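Local atomic coordinates of STIL N-terminal domain-containing protein (Trichoplax adhaerens, PDB entry 5OI9), a protein that probably takes part in centriole assembly as a STIL-family protein, whose N-terminal domain, the part in this structure, is probably involved in binding the centrosomal protein CEP85. Residues Val204-Thr209 with His239-Val244; Gly231-Asn236 with Pro255-Trp260; Arg67-Phe72 with Leu122-Ala127; Ser54-His59 with Ala172-Asp177. All blocks are in the same frame, centred on the assembly; numbering follows the deposited sequence.

Contact 1: residues Val204-Thr209 with His239-Val244; sequences VSIVPT and HNLLLV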
loop_
_atom_site.group_PDB
_atom_site.type_symbol
_atom_site.label_atom_id
_atom_site.label_comp_id
_atom_site.label_asym_id
_atom_site.label_seq_id
_atom_site.Cartn_x
_atom_site.Cartn_y
_atom_site.Cartn_z
ATOM N N VAL A 204 21.890 -15.276 12.822
ATOM C CA VAL A 204 21.652 -16.691 12.566
ATOM C C VAL A 204 22.405 -17.087 11.303
ATOM O O VAL A 204 22.497 -16.305 10.351
ATOM C CB VAL A 204 20.144 -16.993 12.431
ATOM C CG1 VAL A 204 19.909 -18.478 12.236
ATOM C CG2 VAL A 204 19.394 -16.488 13.655
ATOM N N SER A 205 22.949 -18.301 11.304
ATOM C CA SER A 205 23.725 -18.791 10.173
ATOM C C SER A 205 22.855 -18.926 8.927
ATOM O O SER A 205 21.740 -19.451 8.977
ATOM C CB SER A 205 24.356 -20.141 10.515
ATOM O OG SER A 205 24.930 -20.735 9.366
ATOM N N ILE A 206 23.382 -18.456 7.799
ATOM C CA ILE A 206 22.711 -18.539 6.508
ATOM C C ILE A 206 23.560 -19.400 5.583
ATOM O O ILE A 206 24.768 -19.168 5.451
ATOM C CB ILE A 206 22.480 -17.147 5.893
ATOM C CG1 ILE A 206 21.595 -16.294 6.807
ATOM C CG2 ILE A 206 21.863 -17.270 4.507
ATOM C CD1 ILE A 206 21.470 -14.857 6.360
ATOM N N VAL A 207 22.931 -20.386 4.951
ATOM C CA VAL A 207 23.630 -21.203 3.953
ATOM C C VAL A 207 24.137 -20.299 2.835
ATOM O O VAL A 207 23.345 -19.527 2.256
ATOM C CB VAL A 207 22.694 -22.291 3.398
ATOM C CG1 VAL A 207 23.454 -23.237 2.480
ATOM C CG2 VAL A 207 22.034 -23.054 4.535
ATOM N N PRO A 208 25.426 -20.340 2.490
ATOM C CA PRO A 208 25.989 -19.378 1.523
ATOM C C PRO A 208 25.671 -19.728 0.072
ATOM O O PRO A 208 26.560 -19.952 -0.755
ATOM C CB PRO A 208 27.490 -19.451 1.833
ATOM C CG PRO A 208 27.699 -20.847 2.300
ATOM C CD PRO A 208 26.456 -21.228 3.058
ATOM N N THR A 209 24.382 -19.761 -0.254
ATOM C CA THR A 209 23.964 -19.920 -1.639
ATOM C C THR A 209 24.269 -18.645 -2.428
ATOM O O THR A 209 24.696 -17.624 -1.881
ATOM C CB THR A 209 22.477 -20.259 -1.716
ATOM O OG1 THR A 209 21.712 -19.185 -1.154
ATOM C CG2 THR A 209 22.181 -21.538 -0.950
ATOM N N HIS A 239 19.126 -26.823 10.808
ATOM C CA HIS A 239 18.562 -25.588 11.356
ATOM C C HIS A 239 19.308 -24.359 10.841
ATOM O O HIS A 239 19.520 -23.387 11.569
ATOM C CB HIS A 239 18.536 -25.613 12.887
ATOM C CG HIS A 239 17.526 -26.561 13.457
ATOM N ND1 HIS A 239 17.211 -26.595 14.798
ATOM C CD2 HIS A 239 16.759 -27.508 12.866
ATOM C CE1 HIS A 239 16.294 -27.523 15.009
ATOM N NE2 HIS A 239 16.002 -28.091 13.853
ATOM N N ASN A 240 19.706 -24.402 9.573
ATOM C CA ASN A 240 20.311 -23.264 8.900
ATOM C C ASN A 240 19.311 -22.644 7.933
ATOM O O ASN A 240 18.460 -23.332 7.363
ATOM C CB ASN A 240 21.583 -23.671 8.151
ATOM C CG ASN A 240 22.658 -24.211 9.074
ATOM O OD1 ASN A 240 23.196 -25.294 8.849
ATOM N ND2 ASN A 240 22.972 -23.458 10.123
ATOM N N LEU A 241 19.427 -21.332 7.752
ATOM C CA LEU A 241 18.484 -20.571 6.945
ATOM C C LEU A 241 18.862 -20.625 5.471
ATOM O O LEU A 241 20.033 -20.480 5.109
ATOM C CB LEU A 241 18.435 -19.115 7.412
ATOM C CG LEU A 241 18.149 -18.875 8.894
ATOM C CD1 LEU A 241 18.043 -17.386 9.184
ATOM C CD2 LEU A 241 16.884 -19.604 9.325
ATOM N N LEU A 242 17.855 -20.827 4.626
ATOM C CA LEU A 242 18.012 -20.806 3.177
ATOM C C LEU A 242 17.156 -19.679 2.619
ATOM O O LEU A 242 15.952 -19.622 2.890
ATOM C CB LEU A 242 17.606 -22.147 2.558
ATOM C CG LEU A 242 18.680 -23.231 2.483
ATOM C CD1 LEU A 242 18.070 -24.578 2.124
ATOM C CD2 LEU A 242 19.729 -22.839 1.460
ATOM N N LEU A 243 17.773 -18.791 1.845
ATOM C CA LEU A 243 17.058 -17.669 1.253
ATOM C C LEU A 243 16.444 -18.089 -0.074
ATOM O O LEU A 243 17.067 -18.806 -0.862
ATOM C CB LEU A 243 17.990 -16.474 1.050
ATOM C CG LEU A 243 18.749 -15.976 2.284
ATOM C CD1 LEU A 243 19.354 -14.609 2.014
ATOM C CD2 LEU A 243 17.857 -15.937 3.516
ATOM N N VAL A 244 15.215 -17.639 -0.315
ATOM C CA VAL A 244 14.436 -18.055 -1.475
ATOM C C VAL A 244 13.911 -16.819 -2.190
ATOM O O VAL A 244 13.484 -15.852 -1.550
ATOM C CB VAL A 244 13.270 -18.983 -1.066
ATOM C CG1 VAL A 244 12.581 -19.543 -2.292
ATOM C CG2 VAL A 244 13.765 -20.115 -0.171
HETATM O O HOH W 1 20.699 -19.148 1.399
HETATM O O HOH W 2 19.270 -19.765 -2.150
#
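Leu-241 lies at the apolar centre of this contact, its CD1 methyl 3.7 Å from CG1 of Val-204, the two side chains crossing at about a right angle. CG of Leu-241 is turned to the side of its own backbone N (chi1 -54°), which swings the branch against Val-204 and toward Ile-297 and Val-233 of the sheet. An alanine in this place would lose both methyls and is likely to leave CG1 of Val-204 facing a gap. Beside it, CG2 of Ile-206 comes within 4.0 Å of CG of Leu-243, again nearly crosswise, and helix 210-216 adds Ala-212 next to both. On the other side of the segment, CB of Val-207 rests 3.6 Å from CD2 of Leu-242, a methyl that also touches CG2 of Thr-209. Branched aliphatic residues suit these places because each offers a methyl in more than one direction.

Two backbone bonds frame this packing: Leu-241 N gives its hydrogen to Ser-205 O at 3.2 Å, and Val-207 N reaches Leu-241 O at 2.9 Å, nearly in line with the C=O. Farther out, two waters replace direct bonds. One joins Val-207 O, Thr-209 OG1 and Leu-243 N, the last at 3.0 Å, while the other links Thr-209 OG1 to Leu-243 O. Thr-209 is at the N-cap position of helix 210-216, and through these waters its hydroxyl links the helix start to the strand. The backbone pairing is a single beta bridge, Ile-206 with Leu-241, by which an irregular connection docks on the outermost strand of a mixed beta sheet.

Contact 2: residues Gly231-Asn236 with Pro255-Trp260; sequences GYVAIN and PLVGIW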
loop_
_atom_site.group_PDB
_atom_site.type_symbol
_atom_site.label_atom_id
_atom_site.label_comp_id
_atom_site.label_asym_id
_atom_site.label_seq_id
_atom_site.Cartn_x
_atom_site.Cartn_y
_atom_site.Cartn_z
ATOM N N GLY A 231 12.119 -11.644 -0.268
ATOM C CA GLY A 231 11.904 -13.047 -0.529
ATOM C C GLY A 231 11.529 -13.758 0.749
ATOM O O GLY A 231 11.059 -13.128 1.702
ATOM N N TYR A 232 11.746 -15.064 0.794
ATOM C CA TYR A 232 11.322 -15.857 1.933
ATOM C C TYR A 232 12.489 -16.697 2.432
ATOM O O TYR A 232 13.479 -16.911 1.725
ATOM C CB TYR A 232 10.099 -16.709 1.562
ATOM C CG TYR A 232 8.957 -15.831 1.098
ATOM C CD1 TYR A 232 8.084 -15.257 2.012
ATOM C CD2 TYR A 232 8.788 -15.528 -0.247
ATOM C CE1 TYR A 232 7.056 -14.428 1.598
ATOM C CE2 TYR A 232 7.762 -14.701 -0.673
ATOM C CZ TYR A 232 6.897 -14.155 0.255
ATOM O OH TYR A 232 5.873 -13.327 -0.158
ATOM N N VAL A 233 12.373 -17.141 3.680
ATOM C CA VAL A 233 13.446 -17.842 4.374
ATOM C C VAL A 233 12.977 -19.256 4.671
ATOM O O VAL A 233 11.965 -19.454 5.355
ATOM C CB VAL A 233 13.858 -17.121 5.668
ATOM C CG1 VAL A 233 14.969 -17.894 6.369
ATOM C CG2 VAL A 233 14.294 -15.698 5.368
ATOM N N ALA A 234 13.713 -20.234 4.160
ATOM C CA ALA A 234 13.482 -21.634 4.458
ATOM C C ALA A 234 14.550 -22.115 5.437
ATOM O O ALA A 234 15.481 -21.387 5.790
ATOM C CB ALA A 234 13.474 -22.458 3.170
ATOM N N ILE A 235 14.416 -23.358 5.886
ATOM C CA ILE A 235 15.319 -23.921 6.884
ATOM C C ILE A 235 15.545 -25.390 6.555
ATOM O O ILE A 235 14.639 -26.073 6.068
ATOM C CB ILE A 235 14.764 -23.727 8.313
ATOM C CG1 ILE A 235 15.799 -24.121 9.369
ATOM C CG2 ILE A 235 13.473 -24.509 8.509
ATOM C CD1 ILE A 235 15.407 -23.718 10.779
ATOM N N ASN A 236 16.765 -25.869 6.796
ATOM C CA ASN A 236 17.146 -27.241 6.492
ATOM C C ASN A 236 17.294 -28.051 7.779
ATOM O O ASN A 236 17.017 -27.574 8.884
ATOM C CB ASN A 236 18.436 -27.278 5.664
ATOM C CG ASN A 236 19.616 -26.628 6.371
ATOM O OD1 ASN A 236 19.551 -26.294 7.555
ATOM N ND2 ASN A 236 20.709 -26.451 5.639
ATOM N N PRO A 255 9.134 -25.593 3.674
ATOM C CA PRO A 255 8.931 -25.090 5.045
ATOM C C PRO A 255 9.564 -23.717 5.224
ATOM O O PRO A 255 10.781 -23.561 5.107
ATOM C CB PRO A 255 9.615 -26.151 5.916
ATOM C CG PRO A 255 10.608 -26.802 5.008
ATOM C CD PRO A 255 9.961 -26.812 3.654
ATOM N N LEU A 256 8.730 -22.724 5.520
ATOM C CA LEU A 256 9.161 -21.337 5.623
ATOM C C LEU A 256 9.130 -20.877 7.074
ATOM O O LEU A 256 8.238 -21.256 7.838
ATOM C CB LEU A 256 8.277 -20.431 4.761
ATOM C CG LEU A 256 8.355 -20.680 3.252
ATOM C CD1 LEU A 256 7.328 -19.848 2.504
ATOM C CD2 LEU A 256 9.764 -20.385 2.742
ATOM N N VAL A 257 10.110 -20.053 7.447
ATOM C CA VAL A 257 10.232 -19.538 8.805
ATOM C C VAL A 257 10.276 -18.019 8.856
ATOM O O VAL A 257 10.434 -17.455 9.943
ATOM C CB VAL A 257 11.465 -20.125 9.520
ATOM C CG1 VAL A 257 11.281 -21.617 9.763
ATOM C CG2 VAL A 257 12.725 -19.855 8.702
ATOM N N GLY A 258 10.152 -17.341 7.723
ATOM C CA GLY A 258 10.200 -15.891 7.730
ATOM C C GLY A 258 10.517 -15.352 6.347
ATOM O O GLY A 258 10.247 -15.996 5.335
ATOM N N ILE A 259 11.094 -14.149 6.338
ATOM C CA ILE A 259 11.313 -13.381 5.120
ATOM C C ILE A 259 12.677 -12.708 5.183
ATOM O O ILE A 259 13.289 -12.584 6.245
ATOM C CB ILE A 259 10.225 -12.305 4.905
ATOM C CG1 ILE A 259 10.248 -11.301 6.061
ATOM C CG2 ILE A 259 8.853 -12.937 4.766
ATOM C CD1 ILE A 259 9.264 -10.148 5.904
ATOM N N TRP A 260 13.150 -12.275 4.017
ATOM C CA TRP A 260 14.282 -11.369 3.926
ATOM C C TRP A 260 13.869 -10.149 3.113
ATOM O O TRP A 260 13.026 -10.239 2.216
ATOM C CB TRP A 260 15.522 -12.042 3.306
ATOM C CG TRP A 260 15.352 -12.530 1.900
ATOM C CD1 TRP A 260 15.017 -13.795 1.505
ATOM C CD2 TRP A 260 15.530 -11.770 0.699
ATOM N NE1 TRP A 260 14.969 -13.865 0.134
ATOM C CE2 TRP A 260 15.278 -12.636 -0.385
ATOM C CE3 TRP A 260 15.871 -10.440 0.434
ATOM C CZ2 TRP A 260 15.355 -12.215 -1.711
ATOM C CZ3 TRP A 260 15.943 -10.021 -0.885
ATOM C CH2 TRP A 260 15.688 -10.907 -1.940
#
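Val-233 is gripped through both its backbone polar atoms by Val-257 and Gly-258: Val-257 N gives a straight bond to Val-233 O at 2.9 Å (172° at the hydrogen), and Val-233 N donates to Gly-258 O. The second bond meets its carbonyl from well above the plane rather than at a lone pair. This is a beta bulge between antiparallel strands, since two residues, Val-257 and Gly-258, face the one residue Val-233. Past it the pairing is regular, and Gly-231 and Trp-260 form a hydrogen-bonded pair, Gly-231 N reaching Trp-260 O at 3.0 Å while Trp-260 N returns a bond to Gly-231 O. Glycine suits the place of Gly-258 because, at its backbone angles, a CB would jam against the preceding carbonyl oxygen.

The packing differs on the two faces of the sheet. On the face of Tyr-232 and Ile-259, CD1 of the tyrosine lies 3.7 Å from CG2 of the isoleucine, and Tyr-279 of helix 270-281 touches both. Leu-256 adds its CD2 methyl 3.9 Å from CB of Tyr-232. Toward the other end, Val-257 spreads its two methyls between neighbours: CG2 meets CG1 of Val-233, and CG1 meets CG2 of Ile-235 at 3.8 Å.

On the face of Trp-260, the indole folds back over Gly-231, with CG between its own backbone N and carbonyl carbon (chi1 62°). Only a glycine fits beneath it, because any CB would strike the ring. NE1 of Trp-260 bonds to Val-244 O, and the CA of Gly-231 sits over the five-membered ring, 3.6 Å from its centroid.

Contact 3: residues Arg67-Phe72 with Leu122-Ala127; sequences RIQKFF and LSMQLA
The Phe-71 ring meets Met-124, a selenomethionine here, at its edge: CG of Met-124 lies 4.0 Å from CE2, near the ring plane. The selenium is 5.1 Å from the ring centroid and 77° off the normal, a Met-aromatic contact made along the rim, while Phe-92 meets the same phenylalanine edge-to-face. The poorly ordered guanidinium of Arg-67 brings its edge toward OE1 of Gln-125, at an angle too poor for a hydrogen bond.

The backbones form an antiparallel pair. Phe-71 N reaches Leu-122 O at 2.7 Å in the carbonyl plane, and Leu-122 N returns a bond to Phe-71 O. Gln-69 and Met-124 exchange a second such pair of bonds.

Lys-70 and Ser-123 stand on the face away from Phe-71. The lysine chain bends at chi2 (-69°), bringing NZ to 3.0 Å from OG of Ser-123. A valine in place of Ser-123 would probably leave the ammonium of Lys-70 without this hydroxyl and let its chain swing. The face of Phe-71 and Leu-122, covered by Ala-55 and Ala-51 of helix 45-61, is mostly apolar but also carries the buried Gln-69, whereas lysine and serine suit a solvent-facing side: the strand pair is only partly amphipathic.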
loop_
_atom_site.group_PDB
_atom_site.type_symbol
_atom_site.label_atom_id
_atom_site.label_comp_id
_atom_site.label_asym_id
_atom_site.label_seq_id
_atom_site.Cartn_x
_atom_site.Cartn_y
_atom_site.Cartn_z
ATOM N N ARG A 67 -26.597 7.711 -13.171
ATOM C CA ARG A 67 -26.545 8.962 -12.423
ATOM C C ARG A 67 -25.175 9.162 -11.786
ATOM O O ARG A 67 -24.669 10.288 -11.715
ATOM C CB ARG A 67 -27.647 8.987 -11.366
ATOM C CG ARG A 67 -27.870 10.348 -10.731
ATOM C CD ARG A 67 -29.030 10.301 -9.753
ATOM N NE ARG A 67 -28.933 9.145 -8.868
ATOM C CZ ARG A 67 -28.182 9.105 -7.772
ATOM N NH1 ARG A 67 -27.459 10.160 -7.424
ATOM N NH2 ARG A 67 -28.152 8.008 -7.027
ATOM N N ILE A 68 -24.552 8.077 -11.337
ATOM C CA ILE A 68 -23.199 8.103 -10.797
ATOM C C ILE A 68 -22.286 7.425 -11.809
ATOM O O ILE A 68 -22.395 6.216 -12.047
ATOM C CB ILE A 68 -23.120 7.413 -9.430
ATOM C CG1 ILE A 68 -24.039 8.123 -8.434
ATOM C CG2 ILE A 68 -21.685 7.381 -8.931
ATOM C CD1 ILE A 68 -24.012 7.524 -7.053
ATOM N N GLN A 69 -21.388 8.197 -12.409
ATOM C CA GLN A 69 -20.405 7.642 -13.323
ATOM C C GLN A 69 -19.274 6.971 -12.553
ATOM O O GLN A 69 -18.900 7.395 -11.456
ATOM C CB GLN A 69 -19.840 8.727 -14.242
ATOM C CG GLN A 69 -20.833 9.259 -15.261
ATOM C CD GLN A 69 -21.431 10.595 -14.859
ATOM O OE1 GLN A 69 -21.408 10.973 -13.689
ATOM N NE2 GLN A 69 -21.955 11.326 -15.835
ATOM N N LYS A 70 -18.725 5.914 -13.146
ATOM C CA LYS A 70 -17.648 5.132 -12.544
ATOM C C LYS A 70 -16.406 5.269 -13.414
ATOM O O LYS A 70 -16.381 4.776 -14.547
ATOM C CB LYS A 70 -18.049 3.665 -12.406
ATOM C CG LYS A 70 -19.267 3.422 -11.540
ATOM C CD LYS A 70 -18.980 3.712 -10.078
ATOM C CE LYS A 70 -20.119 3.231 -9.193
ATOM N NZ LYS A 70 -19.795 3.397 -7.749
ATOM N N PHE A 71 -15.376 5.928 -12.884
ATOM C CA PHE A 71 -14.110 6.058 -13.593
ATOM C C PHE A 71 -12.953 5.598 -12.718
ATOM O O PHE A 71 -13.163 5.040 -11.636
ATOM C CB PHE A 71 -13.862 7.506 -14.031
ATOM C CG PHE A 71 -14.943 8.080 -14.899
ATOM C CD1 PHE A 71 -15.195 7.559 -16.157
ATOM C CD2 PHE A 71 -15.690 9.164 -14.465
ATOM C CE1 PHE A 71 -16.185 8.096 -16.960
ATOM C CE2 PHE A 71 -16.679 9.708 -15.264
ATOM C CZ PHE A 71 -16.927 9.173 -16.512
ATOM N N PHE A 72 -11.726 5.842 -13.174
ATOM C CA PHE A 72 -10.531 5.601 -12.381
ATOM C C PHE A 72 -9.646 6.837 -12.407
ATOM O O PHE A 72 -9.547 7.522 -13.430
ATOM C CB PHE A 72 -9.730 4.389 -12.896
ATOM C CG PHE A 72 -10.452 3.080 -12.772
ATOM C CD1 PHE A 72 -10.517 2.423 -11.555
ATOM C CD2 PHE A 72 -11.061 2.501 -13.875
ATOM C CE1 PHE A 72 -11.180 1.215 -11.435
ATOM C CE2 PHE A 72 -11.726 1.294 -13.762
ATOM C CZ PHE A 72 -11.786 0.649 -12.541
ATOM N N LEU A 122 -13.102 6.053 -9.032
ATOM C CA LEU A 122 -13.642 7.406 -8.993
ATOM C C LEU A 122 -15.127 7.360 -9.317
ATOM O O LEU A 122 -15.512 6.948 -10.416
ATOM C CB LEU A 122 -12.911 8.323 -9.975
ATOM C CG LEU A 122 -13.510 9.723 -10.126
ATOM C CD1 LEU A 122 -13.435 10.476 -8.810
ATOM C CD2 LEU A 122 -12.812 10.496 -11.234
ATOM N N SER A 123 -15.951 7.772 -8.361
ATOM C CA SER A 123 -17.386 7.913 -8.557
ATOM C C SER A 123 -17.728 9.392 -8.600
ATOM O O SER A 123 -17.375 10.141 -7.682
ATOM C CB SER A 123 -18.170 7.224 -7.438
ATOM O OG SER A 123 -18.073 5.814 -7.534
HETATM N N MSE A 124 -18.399 9.818 -9.663
HETATM C CA MSE A 124 -18.844 11.199 -9.701
HETATM C C MSE A 124 -20.254 11.370 -10.238
HETATM O O MSE A 124 -20.716 10.600 -11.077
HETATM C CB MSE A 124 -17.862 12.062 -10.500
HETATM C CG MSE A 124 -17.468 11.562 -11.862
HETATM SE SE MSE A 124 -15.898 12.578 -12.424
HETATM C CE MSE A 124 -16.469 14.355 -11.870
ATOM N N GLN A 125 -20.936 12.386 -9.718
ATOM C CA GLN A 125 -22.318 12.662 -10.063
ATOM C C GLN A 125 -22.535 14.167 -10.102
ATOM O O GLN A 125 -21.937 14.920 -9.327
ATOM C CB GLN A 125 -23.291 12.025 -9.063
ATOM C CG GLN A 125 -23.047 12.431 -7.614
ATOM C CD GLN A 125 -24.138 11.948 -6.676
ATOM O OE1 GLN A 125 -25.307 11.872 -7.053
ATOM N NE2 GLN A 125 -23.758 11.611 -5.446
ATOM N N LEU A 126 -23.400 14.596 -11.015
ATOM C CA LEU A 126 -23.783 15.998 -11.100
ATOM C C LEU A 126 -24.662 16.362 -9.910
ATOM O O LEU A 126 -25.658 15.687 -9.636
ATOM C CB LEU A 126 -24.514 16.259 -12.417
ATOM C CG LEU A 126 -25.043 17.665 -12.697
ATOM C CD1 LEU A 126 -23.896 18.650 -12.864
ATOM C CD2 LEU A 126 -25.934 17.658 -13.934
ATOM N N ALA A 127 -24.282 17.416 -9.192
ATOM C CA ALA A 127 -25.069 17.863 -8.050
ATOM C C ALA A 127 -26.434 18.358 -8.506
ATOM O O ALA A 127 -26.562 18.996 -9.554
ATOM C CB ALA A 127 -24.338 18.977 -7.298
HETATM O O HOH W 3 -24.875 12.583 -12.504
#

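Contact 4: residues Ser54-His59 with Ala172-Asp177; sequences SAYQLH and ATYYVD
Tyr-174 reaches from its strand to helix 45-61, its ring meeting Ala-55 and Tyr-56. At CB the chain leaves the strand toward the helix, and CG sits between the backbone N and the carbonyl carbon (chi1 69°), which points the ring at the helix. Farther along the ring, CE2 comes within 3.8 Å of CD1 of Tyr-56, which lies in the plane of the Tyr-174 ring at its edge. CB of Ala-55 approaches CE1 and CZ obliquely, from out of the ring plane, and is 4.1 Å from CZ. At the tip, OH lies 3.5 Å from Ala-55 O, a contact and not a hydrogen bond, and 3.8 Å from CA of Tyr-56, so it ends against the helix backbone, where a small alanine lets the ring come close.

This is a helix laid across one face of a mixed beta sheet: the strand 172-176 and the helix 54-59 run 68° apart, their axes 10.4 Å from each other. Such a spacing suits a single layer of side chains, and a long tyrosine spans it well. Met-124 and Leu-126 of the neighbouring strand, with Gln-69 beyond, also touch the Tyr-174 side chain.

Two residues on, Val-176 faces the helix as well. The first torsion of Tyr-56 carries its ring out toward the strand and turns one face to the valine. CG2 of Val-176 sits 4.2 Å from the centroid of that ring, only 8° off its normal, a CH-pi contact.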
loop_
_atom_site.group_PDB
_atom_site.type_symbol
_atom_site.label_atom_id
_atom_site.label_comp_id
_atom_site.label_asym_id
_atom_site.label_seq_id
_atom_site.Cartn_x
_atom_site.Cartn_y
_atom_site.Cartn_z
ATOM N N SER A 54 -15.099 14.599 -19.005
ATOM C CA SER A 54 -15.631 13.341 -19.517
ATOM C C SER A 54 -16.990 13.028 -18.907
ATOM O O SER A 54 -17.897 12.553 -19.600
ATOM C CB SER A 54 -14.644 12.209 -19.240
ATOM O OG SER A 54 -13.352 12.541 -19.717
ATOM N N ALA A 55 -17.151 13.298 -17.611
ATOM C CA ALA A 55 -18.414 13.004 -16.942
ATOM C C ALA A 55 -19.542 13.875 -17.479
ATOM O O ALA A 55 -20.669 13.397 -17.663
ATOM C CB ALA A 55 -18.264 13.196 -15.433
ATOM N N TYR A 56 -19.258 15.153 -17.740
ATOM C CA TYR A 56 -20.318 16.081 -18.122
ATOM C C TYR A 56 -20.820 15.806 -19.535
ATOM O O TYR A 56 -22.015 15.958 -19.812
ATOM C CB TYR A 56 -19.826 17.521 -17.997
ATOM C CG TYR A 56 -20.932 18.541 -18.108
ATOM C CD1 TYR A 56 -22.009 18.517 -17.232
ATOM C CD2 TYR A 56 -20.902 19.530 -19.082
ATOM C CE1 TYR A 56 -23.028 19.445 -17.325
ATOM C CE2 TYR A 56 -21.917 20.465 -19.182
ATOM C CZ TYR A 56 -22.977 20.417 -18.300
ATOM O OH TYR A 56 -23.992 21.341 -18.391
ATOM N N GLN A 57 -19.925 15.409 -20.441
ATOM C CA GLN A 57 -20.354 15.057 -21.791
ATOM C C GLN A 57 -21.320 13.879 -21.761
ATOM O O GLN A 57 -22.390 13.922 -22.378
ATOM C CB GLN A 57 -19.141 14.740 -22.668
ATOM C CG GLN A 57 -18.287 15.949 -23.016
ATOM C CD GLN A 57 -17.401 15.708 -24.222
ATOM O OE1 GLN A 57 -17.043 14.569 -24.529
ATOM N NE2 GLN A 57 -17.050 16.782 -24.922
ATOM N N LEU A 58 -20.962 12.821 -21.029
ATOM C CA LEU A 58 -21.824 11.647 -20.946
ATOM C C LEU A 58 -23.195 12.001 -20.377
ATOM O O LEU A 58 -24.226 11.585 -20.913
ATOM C CB LEU A 58 -21.149 10.567 -20.099
ATOM C CG LEU A 58 -19.975 9.828 -20.744
ATOM C CD1 LEU A 58 -19.141 9.135 -19.679
ATOM C CD2 LEU A 58 -20.483 8.822 -21.762
ATOM N N HIS A 59 -23.231 12.778 -19.293
ATOM C CA HIS A 59 -24.509 13.065 -18.650
ATOM C C HIS A 59 -25.429 13.910 -19.524
ATOM O O HIS A 59 -26.645 13.913 -19.297
ATOM C CB HIS A 59 -24.280 13.764 -17.306
ATOM C CG HIS A 59 -25.529 13.946 -16.500
ATOM N ND1 HIS A 59 -26.435 14.956 -16.751
ATOM C CD2 HIS A 59 -26.025 13.249 -15.450
ATOM C CE1 HIS A 59 -27.433 14.874 -15.891
ATOM N NE2 HIS A 59 -27.209 13.846 -15.090
ATOM N N ALA A 172 -16.683 12.317 -6.110
ATOM C CA ALA A 172 -16.652 13.695 -6.587
ATOM C C ALA A 172 -18.055 14.122 -6.983
ATOM O O ALA A 172 -18.681 13.494 -7.840
ATOM C CB ALA A 172 -15.687 13.848 -7.766
ATOM N N THR A 173 -18.553 15.181 -6.362
ATOM C CA THR A 173 -19.813 15.795 -6.760
ATOM C C THR A 173 -19.494 17.120 -7.439
ATOM O O THR A 173 -18.803 17.965 -6.859
ATOM C CB THR A 173 -20.730 15.999 -5.557
ATOM O OG1 THR A 173 -20.950 14.739 -4.912
ATOM C CG2 THR A 173 -22.064 16.562 -6.001
ATOM N N TYR A 174 -19.968 17.290 -8.671
ATOM C CA TYR A 174 -19.622 18.460 -9.463
ATOM C C TYR A 174 -20.873 19.203 -9.911
ATOM O O TYR A 174 -21.984 18.663 -9.916
ATOM C CB TYR A 174 -18.774 18.084 -10.689
ATOM C CG TYR A 174 -19.512 17.301 -11.755
ATOM C CD1 TYR A 174 -19.737 15.940 -11.610
ATOM C CD2 TYR A 174 -19.967 17.920 -12.914
ATOM C CE1 TYR A 174 -20.401 15.218 -12.579
ATOM C CE2 TYR A 174 -20.634 17.204 -13.891
ATOM C CZ TYR A 174 -20.848 15.854 -13.718
ATOM O OH TYR A 174 -21.511 15.136 -14.687
ATOM N N TYR A 175 -20.668 20.462 -10.290
ATOM C CA TYR A 175 -21.735 21.306 -10.801
ATOM C C TYR A 175 -21.140 22.285 -11.801
ATOM O O TYR A 175 -20.034 22.794 -11.598
ATOM C CB TYR A 175 -22.445 22.062 -9.673
ATOM C CG TYR A 175 -23.715 22.757 -10.109
ATOM C CD1 TYR A 175 -24.906 22.052 -10.234
ATOM C CD2 TYR A 175 -23.728 24.117 -10.389
ATOM C CE1 TYR A 175 -26.072 22.678 -10.630
ATOM C CE2 TYR A 175 -24.892 24.755 -10.787
ATOM C CZ TYR A 175 -26.059 24.029 -10.905
ATOM O OH TYR A 175 -27.220 24.654 -11.299
ATOM N N VAL A 176 -21.873 22.533 -12.883
ATOM C CA VAL A 176 -21.472 23.482 -13.913
ATOM C C VAL A 176 -22.540 24.560 -14.007
ATOM O O VAL A 176 -23.728 24.252 -14.151
ATOM C CB VAL A 176 -21.272 22.799 -15.279
ATOM C CG1 VAL A 176 -20.932 23.832 -16.344
ATOM C CG2 VAL A 176 -20.187 21.754 -15.195
ATOM N N ASP A 177 -22.117 25.819 -13.907
ATOM C CA ASP A 177 -22.982 26.947 -14.226
ATOM C C ASP A 177 -22.277 27.833 -15.244
ATOM O O ASP A 177 -21.251 27.436 -15.804
ATOM C CB ASP A 177 -23.355 27.736 -12.967
ATOM C CG ASP A 177 -22.155 28.062 -12.103
ATOM O OD1 ASP A 177 -21.218 28.721 -12.600
ATOM O OD2 ASP A 177 -22.154 27.664 -10.919
#

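Overall arrangement
Contacts 1 and 2 belong to one mixed sheet and contacts 3 and 4 to another, on opposite sides of the chain's centre; the centres of contacts 2 and 3 are about 45 Å apart. Within each pair the members adjoin: strand 241-245 of contact 1 bonds along strand 229-235 of contact 2, and strand 118-126 of contact 3 along strand 167-176 of contact 4. Contact 2, an inner strand pair, is the most buried and uses backbone bonds with apolar packing. Contact 1, at the sheet's border, recruits water. Contact 3 pairs strands with one polar face, whereas contact 4, helix against sheet, has side-chain packing and no hydrogen bond between its segments.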